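Local structure of annexin A8 (Homo sapiens, 1W3W) at residues E113-S122 with S239-C250. The protein binds calcium and, in a calcium-dependent way, phospholipid, and acts as an anticoagulant that indirectly inhibits the thromboplastin-specific complex of blood coagulation. Numbering follows the deposited sequence.
Sequences EGVIIEILAS and SLEEAMLTVVKC
Ile117 is the knob of this helix pair, set in the hole formed by Ser239, Glu242, Ala243 and Thr246. Its CG2, anti to the backbone N, leans on Ala243 CA at 3.7 Å, and the side chain crosses that of Thr246 obliquely, while CD1 on the other branch reaches Ser239 O at 3.8 Å. One turn on, the CB of Ala121 butts against Thr246 CG2 at 3.5 Å, with Val247 CG2 a little farther off; Ser122 CB and Cys250 SG close the C-terminal end. At the N-terminal end Ser239 OG donates to Glu113 OE2, 2.5 Å away and met nearly along the carboxylate C-O axis. An alanine in place of Glu113 would remove that acceptor and is likely to leave the Ser239 hydroxyl without its mate across the helices. Farther along, a water donates both to Gly114 O and to Glu242 OE1, bridging backbone and carboxylate. In the second shell, Thr246 OG1 bonds to Glu242 O from above the carbonyl plane, on the face opposite to Thr246 N, which fixes the hydroxyl and turns the methyl to Ala121. Ser122 OG bonds to Glu118 O, tilted 30° from its carbonyl plane and on the face opposite to Ser122 N, while the Glu118 carboxylate turns away to salt bridges with Arg261 and Arg278. Tyr257 of helix 254-266 packs on both Thr246 and Cys250. The axes of the two segments run in the same general sense, approach to 9.2 Å and cross at -30°, a contact with a single knob-into-hole, at Ile117, that joins predicted annexin repeats 2 and 3 within the all-helical annexin fold.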
loop_
_atom_site.group_PDB
_atom_site.type_symbol
_atom_site.label_atom_id
_atom_site.label_comp_id
_atom_site.label_asym_id
_atom_site.label_seq_id
_atom_site.Cartn_x
_atom_site.Cartn_y
_atom_site.Cartn_z
ATOM N N GLU A 113 -5.124 -10.360 5.867
ATOM C CA GLU A 113 -4.996 -9.357 6.913
ATOM C C GLU A 113 -3.816 -8.439 6.626
ATOM O O GLU A 113 -3.880 -7.259 6.908
ATOM C CB GLU A 113 -4.842 -10.016 8.296
ATOM C CG GLU A 113 -6.082 -10.796 8.716
ATOM C CD GLU A 113 -5.968 -11.455 10.080
ATOM O OE1 GLU A 113 -7.031 -11.670 10.712
ATOM O OE2 GLU A 113 -4.836 -11.764 10.525
ATOM N N GLY A 114 -2.766 -8.998 6.035
ATOM C CA GLY A 114 -1.583 -8.248 5.657
ATOM C C GLY A 114 -1.861 -7.105 4.690
ATOM O O GLY A 114 -1.235 -6.066 4.790
ATOM N N VAL A 115 -2.795 -7.301 3.762
ATOM C CA VAL A 115 -3.190 -6.267 2.815
ATOM C C VAL A 115 -3.847 -5.122 3.567
ATOM O O VAL A 115 -3.535 -3.954 3.340
ATOM C CB VAL A 115 -4.173 -6.815 1.729
ATOM C CG1 VAL A 115 -4.708 -5.686 0.855
ATOM C CG2 VAL A 115 -3.491 -7.851 0.871
ATOM N N ILE A 116 -4.741 -5.471 4.489
ATOM C CA ILE A 116 -5.494 -4.482 5.247
ATOM C C ILE A 116 -4.584 -3.659 6.158
ATOM O O ILE A 116 -4.709 -2.444 6.221
ATOM C CB ILE A 116 -6.635 -5.146 6.088
ATOM C CG1 ILE A 116 -7.550 -5.994 5.188
ATOM C CG2 ILE A 116 -7.454 -4.055 6.795
ATOM C CD1 ILE A 116 -8.560 -6.897 5.954
ATOM N N ILE A 117 -3.654 -4.330 6.837
ATOM C CA ILE A 117 -2.671 -3.665 7.702
ATOM C C ILE A 117 -1.832 -2.638 6.925
ATOM O O ILE A 117 -1.667 -1.490 7.350
ATOM C CB ILE A 117 -1.741 -4.736 8.347
ATOM C CG1 ILE A 117 -2.511 -5.524 9.418
ATOM C CG2 ILE A 117 -0.480 -4.104 8.929
ATOM C CD1 ILE A 117 -1.914 -6.876 9.780
ATOM N N GLU A 118 -1.290 -3.080 5.792
ATOM C CA GLU A 118 -0.421 -2.260 4.953
ATOM C C GLU A 118 -1.115 -0.980 4.548
ATOM O O GLU A 118 -0.561 0.101 4.694
ATOM C CB GLU A 118 0.006 -3.062 3.714
ATOM C CG GLU A 118 0.690 -2.268 2.611
ATOM C CD GLU A 118 0.642 -3.011 1.288
ATOM O OE1 GLU A 118 1.304 -4.054 1.166
ATOM O OE2 GLU A 118 -0.060 -2.554 0.373
ATOM N N ILE A 119 -2.320 -1.098 4.022
ATOM C CA ILE A 119 -3.015 0.073 3.522
ATOM C C ILE A 119 -3.426 1.003 4.664
ATOM O O ILE A 119 -3.175 2.218 4.599
ATOM C CB ILE A 119 -4.212 -0.316 2.657
ATOM C CG1 ILE A 119 -3.712 -1.045 1.410
ATOM C CG2 ILE A 119 -4.978 0.929 2.251
ATOM C CD1 ILE A 119 -4.807 -1.567 0.526
ATOM N N LEU A 120 -4.019 0.448 5.716
ATOM C CA LEU A 120 -4.514 1.293 6.806
ATOM C C LEU A 120 -3.383 2.002 7.574
ATOM O O LEU A 120 -3.553 3.133 8.033
ATOM C CB LEU A 120 -5.422 0.505 7.762
ATOM C CG LEU A 120 -6.913 0.508 7.385
ATOM C CD1 LEU A 120 -7.147 0.086 5.953
ATOM C CD2 LEU A 120 -7.740 -0.360 8.329
ATOM N N ALA A 121 -2.235 1.354 7.704
ATOM C CA ALA A 121 -1.115 1.939 8.436
ATOM C C ALA A 121 -0.289 2.929 7.620
ATOM O O ALA A 121 0.309 3.857 8.183
ATOM C CB ALA A 121 -0.237 0.851 8.990
ATOM N N SER A 122 -0.241 2.763 6.306
ATOM C CA SER A 122 0.691 3.549 5.494
ATOM C C SER A 122 0.026 4.746 4.822
ATOM O O SER A 122 0.704 5.609 4.288
ATOM C CB SER A 122 1.372 2.663 4.453
ATOM O OG SER A 122 0.428 2.179 3.516
ATOM N N SER A 239 -0.654 -11.328 13.790
ATOM C CA SER A 239 -1.141 -10.169 13.056
ATOM C C SER A 239 -1.053 -8.876 13.856
ATOM O O SER A 239 -0.750 -7.834 13.290
ATOM C CB SER A 239 -2.579 -10.401 12.600
ATOM O OG SER A 239 -2.561 -11.197 11.430
ATOM N N LEU A 240 -1.329 -8.942 15.158
ATOM C CA LEU A 240 -1.226 -7.759 16.010
ATOM C C LEU A 240 0.210 -7.206 16.000
ATOM O O LEU A 240 0.407 -6.008 15.871
ATOM C CB LEU A 240 -1.688 -8.050 17.449
ATOM C CG LEU A 240 -1.685 -6.828 18.388
ATOM C CD1 LEU A 240 -2.690 -5.782 17.911
ATOM C CD2 LEU A 240 -1.973 -7.221 19.835
ATOM N N GLU A 241 1.196 -8.092 16.106
ATOM C CA GLU A 241 2.608 -7.718 16.012
ATOM C C GLU A 241 2.931 -7.029 14.681
ATOM O O GLU A 241 3.569 -5.964 14.660
ATOM C CB GLU A 241 3.515 -8.951 16.186
ATOM C CG GLU A 241 5.015 -8.629 16.197
ATOM C CD GLU A 241 5.919 -9.853 16.093
ATOM O OE1 GLU A 241 5.417 -10.988 16.187
ATOM O OE2 GLU A 241 7.147 -9.681 15.903
ATOM N N GLU A 242 2.490 -7.641 13.582
ATOM C CA GLU A 242 2.688 -7.095 12.235
ATOM C C GLU A 242 2.124 -5.686 12.138
ATOM O O GLU A 242 2.786 -4.782 11.623
ATOM C CB GLU A 242 2.031 -8.001 11.176
ATOM C CG GLU A 242 2.402 -7.682 9.724
ATOM C CD GLU A 242 1.763 -8.649 8.717
ATOM O OE1 GLU A 242 1.625 -8.299 7.518
ATOM O OE2 GLU A 242 1.382 -9.766 9.126
ATOM N N ALA A 243 0.920 -5.500 12.661
ATOM C CA ALA A 243 0.219 -4.225 12.607
ATOM C C ALA A 243 0.949 -3.144 13.397
ATOM O O ALA A 243 1.134 -2.035 12.891
ATOM C CB ALA A 243 -1.208 -4.379 13.128
ATOM N N MET A 244 1.371 -3.469 14.623
ATOM C CA MET A 244 2.133 -2.527 15.458
ATOM C C MET A 244 3.471 -2.136 14.854
ATOM O O MET A 244 3.787 -0.952 14.777
ATOM C CB MET A 244 2.342 -3.077 16.875
ATOM C CG MET A 244 1.098 -2.962 17.712
ATOM S SD MET A 244 1.257 -3.539 19.407
ATOM C CE MET A 244 -0.358 -3.198 19.887
ATOM N N LEU A 245 4.251 -3.122 14.428
ATOM C CA LEU A 245 5.524 -2.859 13.773
ATOM C C LEU A 245 5.354 -2.022 12.497
ATOM O O LEU A 245 6.214 -1.223 12.167
ATOM C CB LEU A 245 6.263 -4.163 13.450
ATOM C CG LEU A 245 6.853 -4.941 14.636
ATOM C CD1 LEU A 245 7.292 -6.339 14.194
ATOM C CD2 LEU A 245 8.018 -4.189 15.268
ATOM N N THR A 246 4.250 -2.224 11.782
ATOM C CA THR A 246 3.982 -1.483 10.552
ATOM C C THR A 246 3.740 -0.019 10.884
ATOM O O THR A 246 4.289 0.864 10.232
ATOM C CB THR A 246 2.777 -2.066 9.814
ATOM O OG1 THR A 246 3.094 -3.382 9.372
ATOM C CG2 THR A 246 2.516 -1.316 8.548
ATOM N N VAL A 247 2.947 0.240 11.918
ATOM C CA VAL A 247 2.732 1.619 12.367
ATOM C C VAL A 247 4.060 2.267 12.731
ATOM O O VAL A 247 4.338 3.391 12.310
ATOM C CB VAL A 247 1.730 1.700 13.541
ATOM C CG1 VAL A 247 1.635 3.136 14.093
ATOM C CG2 VAL A 247 0.390 1.255 13.082
ATOM N N VAL A 248 4.897 1.559 13.474
ATOM C CA VAL A 248 6.195 2.087 13.879
ATOM C C VAL A 248 7.085 2.406 12.661
ATOM O O VAL A 248 7.635 3.510 12.552
ATOM C CB VAL A 248 6.925 1.117 14.863
ATOM C CG1 VAL A 248 8.350 1.529 15.067
ATOM C CG2 VAL A 248 6.208 1.078 16.206
ATOM N N LYS A 249 7.189 1.462 11.725
ATOM C CA LYS A 249 8.022 1.659 10.527
ATOM C C LYS A 249 7.524 2.813 9.666
ATOM O O LYS A 249 8.333 3.610 9.171
ATOM C CB LYS A 249 8.077 0.374 9.699
ATOM C CG LYS A 249 8.902 -0.718 10.344
ATOM C CD LYS A 249 8.703 -2.038 9.645
ATOM C CE LYS A 249 9.795 -3.025 10.049
ATOM N NZ LYS A 249 9.440 -4.387 9.580
ATOM N N CYS A 250 6.203 2.917 9.495
ATOM C CA CYS A 250 5.608 3.990 8.692
ATOM C C CYS A 250 5.808 5.368 9.329
ATOM O O CYS A 250 5.912 6.377 8.642
ATOM C CB CYS A 250 4.126 3.723 8.457
ATOM S SG CYS A 250 3.842 2.392 7.262
HETATM O O HOH W 1 1.107 -6.105 6.474
#